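Local coordinates for oligopeptide-binding protein appA (PDB 1XOC) that binds tetra- and pentapeptides, but not tripeptides, for uptake by an oligopeptide ABC permease able to replace the OPP system in sporulation and genetic competence, at residues A[269-272]-A[277-280]; A[342-347]-A[353-358]. All blocks are in the same frame, centred on the assembly; numbering follows the deposited sequence.

Contact 1 (A[269-272]-A[277-280])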
ATOM      1  N   ILE A 269      13.315   5.576  -0.880  1.00 29.16           N
ATOM      2  CA  ILE A 269      14.207   4.995   0.101  1.00 29.63           C
ATOM      3  C   ILE A 269      13.835   5.487   1.473  1.00 29.84           C
ATOM      4  O   ILE A 269      13.815   6.675   1.717  1.00 29.46           O
ATOM      5  CB  ILE A 269      15.670   5.365  -0.181  1.00 30.99           C
ATOM      6  CG1 ILE A 269      16.047   5.035  -1.616  1.00 27.17           C
ATOM      7  CG2 ILE A 269      16.593   4.683   0.826  1.00 28.88           C
ATOM      8  CD1 ILE A 269      17.405   5.545  -2.018  1.00 26.17           C
ATOM      9  N   GLY A 270      13.541   4.548   2.353  1.00 31.01           N
ATOM     10  CA  GLY A 270      13.272   4.866   3.735  1.00 30.60           C
ATOM     11  C   GLY A 270      14.524   4.813   4.581  1.00 30.71           C
ATOM     12  O   GLY A 270      15.147   3.782   4.677  1.00 30.93           O
ATOM     13  N   TRP A 271      14.858   5.939   5.200  1.00 29.75           N
ATOM     14  CA  TRP A 271      16.035   6.042   6.051  1.00 29.76           C
ATOM     15  C   TRP A 271      15.627   5.904   7.522  1.00 30.10           C
ATOM     16  O   TRP A 271      14.985   6.775   8.061  1.00 30.44           O
ATOM     17  CB  TRP A 271      16.712   7.400   5.847  1.00 29.66           C
ATOM     18  CG  TRP A 271      17.047   7.767   4.432  1.00 28.94           C
ATOM     19  CD1 TRP A 271      16.501   8.766   3.703  1.00 29.62           C
ATOM     20  CD2 TRP A 271      18.045   7.176   3.609  1.00 28.95           C
ATOM     21  NE1 TRP A 271      17.069   8.813   2.458  1.00 29.09           N
ATOM     22  CE2 TRP A 271      18.027   7.845   2.381  1.00 28.73           C
ATOM     23  CE3 TRP A 271      18.953   6.138   3.785  1.00 30.35           C
ATOM     24  CZ2 TRP A 271      18.882   7.521   1.342  1.00 29.39           C
ATOM     25  CZ3 TRP A 271      19.796   5.814   2.750  1.00 30.40           C
ATOM     26  CH2 TRP A 271      19.758   6.502   1.548  1.00 30.01           C
ATOM     27  N   ASN A 272      15.986   4.791   8.150  1.00 30.51           N
ATOM     28  CA  ASN A 272      15.523   4.516   9.510  1.00 30.61           C
ATOM     29  C   ASN A 272      16.243   5.396  10.518  1.00 30.38           C
ATOM     30  O   ASN A 272      17.431   5.233  10.736  1.00 29.56           O
ATOM     31  CB  ASN A 272      15.735   3.047   9.864  1.00 31.31           C
ATOM     32  CG  ASN A 272      15.018   2.638  11.130  1.00 32.49           C
ATOM     33  OD1 ASN A 272      14.891   1.455  11.429  1.00 35.59           O
ATOM     34  ND2 ASN A 272      14.523   3.606  11.863  1.00 31.53           N
ATOM     35  N   LEU A 277      23.074   6.935  11.824  1.00 33.53           N
ATOM     36  CA  LEU A 277      23.526   7.481  10.549  1.00 32.79           C
ATOM     37  C   LEU A 277      22.505   8.416   9.934  1.00 32.26           C
ATOM     38  O   LEU A 277      22.874   9.335   9.198  1.00 31.98           O
ATOM     39  CB  LEU A 277      23.842   6.358   9.556  1.00 32.35           C
ATOM     40  CG  LEU A 277      25.003   5.415   9.924  1.00 31.99           C
ATOM     41  CD1 LEU A 277      25.182   4.323   8.862  1.00 31.24           C
ATOM     42  CD2 LEU A 277      26.303   6.164  10.155  1.00 33.79           C
ATOM     43  N   PHE A 278      21.232   8.180  10.228  1.00 31.49           N
ATOM     44  CA  PHE A 278      20.158   8.860   9.515  1.00 31.83           C
ATOM     45  C   PHE A 278      19.349   9.805  10.382  1.00 31.90           C
ATOM     46  O   PHE A 278      18.330  10.280   9.949  1.00 31.94           O
ATOM     47  CB  PHE A 278      19.230   7.829   8.856  1.00 31.21           C
ATOM     48  CG  PHE A 278      19.952   6.855   7.976  1.00 30.34           C
ATOM     49  CD1 PHE A 278      20.787   7.313   6.976  1.00 28.73           C
ATOM     50  CD2 PHE A 278      19.817   5.485   8.157  1.00 31.07           C
ATOM     51  CE1 PHE A 278      21.491   6.445   6.184  1.00 28.86           C
ATOM     52  CE2 PHE A 278      20.504   4.607   7.358  1.00 29.54           C
ATOM     53  CZ  PHE A 278      21.348   5.083   6.362  1.00 29.88           C
ATOM     54  N   LYS A 279      19.831  10.122  11.578  1.00 32.67           N
ATOM     55  CA  LYS A 279      19.100  11.024  12.450  1.00 33.70           C
ATOM     56  C   LYS A 279      19.176  12.506  12.031  1.00 34.13           C
ATOM     57  O   LYS A 279      18.223  13.262  12.241  1.00 34.89           O
ATOM     58  CB  LYS A 279      19.583  10.849  13.887  1.00 34.13           C
ATOM     59  CG  LYS A 279      19.140   9.539  14.506  1.00 34.93           C
ATOM     60  CD  LYS A 279      19.659   9.405  15.945  1.00 35.46           C
ATOM     61  CE  LYS A 279      19.249   8.073  16.578  1.00 37.19           C
ATOM     62  NZ  LYS A 279      19.829   7.902  17.945  1.00 38.40           N
ATOM     63  N   ASP A 280      20.306  12.912  11.446  1.00 34.49           N
ATOM     64  CA  ASP A 280      20.547  14.308  11.059  1.00 34.12           C
ATOM     65  C   ASP A 280      19.872  14.607   9.729  1.00 33.52           C
ATOM     66  O   ASP A 280      20.159  13.963   8.718  1.00 32.91           O
ATOM     67  CB  ASP A 280      22.055  14.566  10.947  1.00 34.26           C
ATOM     68  CG  ASP A 280      22.417  16.044  10.722  1.00 35.94           C
ATOM     69  OD1 ASP A 280      21.528  16.906  10.578  1.00 38.93           O
ATOM     70  OD2 ASP A 280      23.632  16.347  10.693  1.00 40.70           O
TER

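Contact 2 (A[342-347]-A[353-358]). With ZN (zinc ion), chain M.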
ATOM      1  N   ALA A 342      28.352  18.353   8.111  1.00 31.43           N
ATOM      2  CA  ALA A 342      27.679  17.538   9.129  1.00 31.37           C
ATOM      3  C   ALA A 342      28.634  16.700   9.988  1.00 31.49           C
ATOM      4  O   ALA A 342      28.181  15.901  10.807  1.00 31.31           O
ATOM      5  CB  ALA A 342      26.630  16.642   8.487  1.00 31.21           C
ATOM      6  N   GLY A 343      29.943  16.863   9.802  1.00 31.38           N
ATOM      7  CA  GLY A 343      30.942  16.196  10.640  1.00 31.57           C
ATOM      8  C   GLY A 343      31.564  14.930  10.077  1.00 31.85           C
ATOM      9  O   GLY A 343      32.399  14.309  10.734  1.00 31.86           O
ATOM     10  N   TRP A 344      31.176  14.544   8.863  1.00 32.02           N
ATOM     11  CA  TRP A 344      31.677  13.317   8.248  1.00 32.14           C
ATOM     12  C   TRP A 344      32.873  13.600   7.349  1.00 32.97           C
ATOM     13  O   TRP A 344      32.802  14.442   6.453  1.00 34.37           O
ATOM     14  CB  TRP A 344      30.565  12.617   7.454  1.00 31.45           C
ATOM     15  CG  TRP A 344      29.532  12.045   8.331  1.00 30.35           C
ATOM     16  CD1 TRP A 344      28.370  12.649   8.728  1.00 30.32           C
ATOM     17  CD2 TRP A 344      29.551  10.756   8.963  1.00 29.22           C
ATOM     18  NE1 TRP A 344      27.668  11.816   9.565  1.00 29.71           N
ATOM     19  CE2 TRP A 344      28.366  10.648   9.723  1.00 29.02           C
ATOM     20  CE3 TRP A 344      30.442   9.678   8.946  1.00 29.35           C
ATOM     21  CZ2 TRP A 344      28.057   9.511  10.476  1.00 29.46           C
ATOM     22  CZ3 TRP A 344      30.134   8.543   9.692  1.00 30.04           C
ATOM     23  CH2 TRP A 344      28.939   8.467  10.437  1.00 30.10           C
ATOM     24  N   LYS A 345      33.982  12.919   7.614  1.00 32.61           N
ATOM     25  CA  LYS A 345      35.111  12.902   6.695  1.00 32.78           C
ATOM     26  C   LYS A 345      35.920  11.637   6.929  1.00 32.27           C
ATOM     27  O   LYS A 345      35.898  11.078   8.019  1.00 32.27           O
ATOM     28  CB  LYS A 345      35.969  14.165   6.855  1.00 32.85           C
ATOM     29  CG  LYS A 345      37.000  14.131   7.950  1.00 34.28           C
ATOM     30  CD  LYS A 345      37.984  15.315   7.822  1.00 34.79           C
ATOM     31  CE  LYS A 345      37.320  16.664   8.177  1.00 37.04           C
ATOM     32  NZ  LYS A 345      36.268  17.130   7.208  1.00 37.48           N
ATOM     33  N   ASP A 346      36.592  11.158   5.890  1.00 32.34           N
ATOM     34  CA  ASP A 346      37.435   9.980   6.014  1.00 32.17           C
ATOM     35  C   ASP A 346      38.652  10.392   6.844  1.00 31.85           C
ATOM     36  O   ASP A 346      39.397  11.279   6.441  1.00 31.88           O
ATOM     37  CB  ASP A 346      37.854   9.495   4.627  1.00 32.52           C
ATOM     38  CG  ASP A 346      38.769   8.245   4.678  1.00 33.61           C
ATOM     39  OD1 ASP A 346      39.099   7.684   5.774  1.00 37.95           O
ATOM     40  OD2 ASP A 346      39.198   7.806   3.593  1.00 37.60           O
ATOM     41  N   THR A 347      38.827   9.759   8.002  1.00 31.57           N
ATOM     42  CA  THR A 347      39.940  10.076   8.902  1.00 31.78           C
ATOM     43  C   THR A 347      40.902   8.910   9.073  1.00 31.78           C
ATOM     44  O   THR A 347      41.757   8.934   9.959  1.00 32.30           O
ATOM     45  CB  THR A 347      39.427  10.454  10.296  1.00 31.69           C
ATOM     46  OG1 THR A 347      38.651   9.372  10.826  1.00 32.62           O
ATOM     47  CG2 THR A 347      38.578  11.701  10.229  1.00 31.96           C
ATOM     48  N   LEU A 353      33.669   7.488   4.809  1.00 27.75           N
ATOM     49  CA  LEU A 353      33.550   8.573   5.776  1.00 28.23           C
ATOM     50  C   LEU A 353      33.461   8.074   7.206  1.00 28.35           C
ATOM     51  O   LEU A 353      32.892   7.015   7.472  1.00 28.09           O
ATOM     52  CB  LEU A 353      32.329   9.442   5.467  1.00 28.11           C
ATOM     53  CG  LEU A 353      32.292  10.090   4.080  1.00 28.45           C
ATOM     54  CD1 LEU A 353      30.937  10.699   3.833  1.00 29.33           C
ATOM     55  CD2 LEU A 353      33.366  11.138   3.920  1.00 30.35           C
ATOM     56  N   ASP A 354      33.955   8.903   8.120  1.00 28.33           N
ATOM     57  CA  ASP A 354      34.161   8.549   9.514  1.00 28.86           C
ATOM     58  C   ASP A 354      33.607   9.710  10.379  1.00 28.96           C
ATOM     59  O   ASP A 354      33.731  10.865   9.997  1.00 28.75           O
ATOM     60  CB  ASP A 354      35.676   8.340   9.752  1.00 28.80           C
ATOM     61  CG  ASP A 354      36.244   7.114   9.001  1.00 29.06           C
ATOM     62  OD1 ASP A 354      36.016   5.999   9.494  1.00 31.03           O
ATOM     63  OD2 ASP A 354      36.926   7.149   7.933  1.00 32.57           O
ATOM     64  N   LYS A 355      32.968   9.398  11.508  1.00 29.42           N
ATOM     65  CA  LYS A 355      32.535  10.389  12.483  1.00 30.12           C
ATOM     66  C   LYS A 355      32.401   9.757  13.864  1.00 30.40           C
ATOM     67  O   LYS A 355      31.763   8.721  14.018  1.00 30.18           O
ATOM     68  CB  LYS A 355      31.209  11.025  12.077  1.00 30.22           C
ATOM     69  CG  LYS A 355      30.652  11.972  13.128  1.00 30.46           C
ATOM     70  CD  LYS A 355      29.462  12.752  12.628  1.00 30.37           C
ATOM     71  CE  LYS A 355      28.943  13.660  13.720  1.00 32.26           C
ATOM     72  NZ  LYS A 355      27.983  14.626  13.144  1.00 33.40           N
ATOM     73  N   ASP A 356      33.016  10.395  14.857  1.00 31.22           N
ATOM     74  CA  ASP A 356      32.934   9.969  16.258  1.00 31.95           C
ATOM     75  C   ASP A 356      33.172   8.465  16.426  1.00 32.14           C
ATOM     76  O   ASP A 356      32.401   7.782  17.097  1.00 32.38           O
ATOM     77  CB  ASP A 356      31.576  10.378  16.852  1.00 32.48           C
ATOM     78  CG  ASP A 356      31.366  11.900  16.875  1.00 34.25           C
ATOM     79  OD1 ASP A 356      32.344  12.648  17.120  1.00 35.96           O
ATOM     80  OD2 ASP A 356      30.211  12.345  16.650  1.00 37.37           O
ATOM     81  N   GLY A 357      34.234   7.961  15.796  1.00 32.30           N
ATOM     82  CA  GLY A 357      34.599   6.544  15.869  1.00 32.23           C
ATOM     83  C   GLY A 357      33.643   5.580  15.179  1.00 32.36           C
ATOM     84  O   GLY A 357      33.625   4.394  15.496  1.00 32.84           O
ATOM     85  N   LYS A 358      32.853   6.085  14.233  1.00 32.19           N
ATOM     86  CA  LYS A 358      31.889   5.273  13.488  1.00 32.06           C
ATOM     87  C   LYS A 358      32.081   5.495  11.994  1.00 31.21           C
ATOM     88  O   LYS A 358      32.308   6.626  11.570  1.00 31.29           O
ATOM     89  CB  LYS A 358      30.459   5.680  13.849  1.00 32.47           C
ATOM     90  CG  LYS A 358      29.810   4.896  14.992  1.00 34.44           C
ATOM     91  CD  LYS A 358      28.278   4.902  14.845  1.00 34.52           C
ATOM     92  CE  LYS A 358      27.809   3.999  13.686  1.00 36.68           C
ATOM     93  NZ  LYS A 358      26.450   4.346  13.192  1.00 37.54           N
TER
HETATM   94 ZN    ZN M 531      37.036   4.975   7.420  1.00 45.91          ZN

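Contact 1 (A[269-272]-A[277-280])
The ring of Phe278 is covered on both faces: Trp271 CE3 lies 3.5 Å above one, offset toward the rim, and CB of the neighbouring Leu277 sits over the centre of the opposite one. At the ring's edge, in its plane, stands the backbone oxygen of Asn272, 3.5 Å from Phe278 CD2. The indole of Trp271 in turn has CG2 of Ile269 over one of its faces. This is a turn from strand to helix in the mixed sheet of a family 5 solute-binding protein, where the chain leaves strand 265-271, loops round and enters helix 281-289. Phe278 makes the second segment's side of the meeting almost alone, against Trp271 and the backbone of Asn272. The Trp271 and Phe278 side chains cross at about a right angle, with ring planes 42° apart and the indole six-membered ring centred 5.0 Å from the phenyl ring. The nearest carbons are Trp271 CE3 and Phe278 CE1, at 3.5 Å. With CG of Phe278 set anti to its carbonyl carbon (chi1 -54°), the ring lies beside the strand end, and Phe278 CG comes 3.9 Å from Trp271 CB. Beyond the pair, Phe362 of strand 358-367 meets Phe278 edge-to-face, while Leu287 of helix 281-289 touches both aromatic side chains. If an alanine stood here in place of Phe278, Trp271 CE3 would probably lose its aromatic neighbour and a gap would open between Trp271, Leu277 and Phe362. The indole has a polar anchor of its own, since Trp271 NE1 is hydrogen-bonded to Thr484 OG1 on the adjoining strand. Arg284 NH1 reaches back from the helix to the backbone oxygen of Phe278, and at the helix start Asp280, the N-cap, accepts a hydrogen bond from Lys282 N through OD1.

Contact 2 (A[342-347]-A[353-358])
Lys355 lies across the indole of Trp344 at about a right angle, its CB 3.4 Å from the centroid of the six-membered ring and 8° off the normal, a CH-pi contact. Beyond CB the extended lysine chain passes over the ring nitrogen side, and NZ gives a 2.7 Å hydrogen bond to Ala342 O, next to the Schellman motif at Gly343 that ends helix 332-341. Trp344 CE3 also packs on Leu353 CB at 4.0 Å. Lys345 and Asp354 form a single antiparallel bridge, a hydrogen-bonded pair. The chain joining its arms, Asp-x-Asn-x-Asp-Gly-x-x-Asp from Asp346 to Asp354, resembles the calcium loops of EF-hands and dockerins, but here holds zinc. Asp354 binds the metal through OD2 (2.2 Å) and OD1 (2.5 Å); Asn348, Asp350 and Ile352 complete the site. Toward solvent the packing gives way to polar contacts. Thr347 N meets Asp354 OD2 on its anti side, 34° out of the carboxylate plane. Asp346 OD1 lies 3.1 Å from Asp354 OD2, an acceptor pair whose repulsion the zinc probably eases, while Asp346 OD2 takes a hydrogen bond from Gly351 N.

Overall arrangement
Contact 1 closes before contact 2 opens, so the two follow in series along the chain, with helices 281-289 and 332-341 among the elements between them. Their centres are about 16 Å apart, on the same side of the chain's centre, contact 1 buried and contact 2 farther out at the surface. Both reach the same mixed sheet, and residues of helix 281-289 touch both. Direct packing joins them: Leu277 CD2 lies 3.5 Å from Trp344 CH2, and Leu277 also touches Phe360 and Phe362 of strand 358-367. A continuous apolar layer thus runs from the strand end at Trp271 out to Trp344, linking the peripheral zinc loop to the sheet.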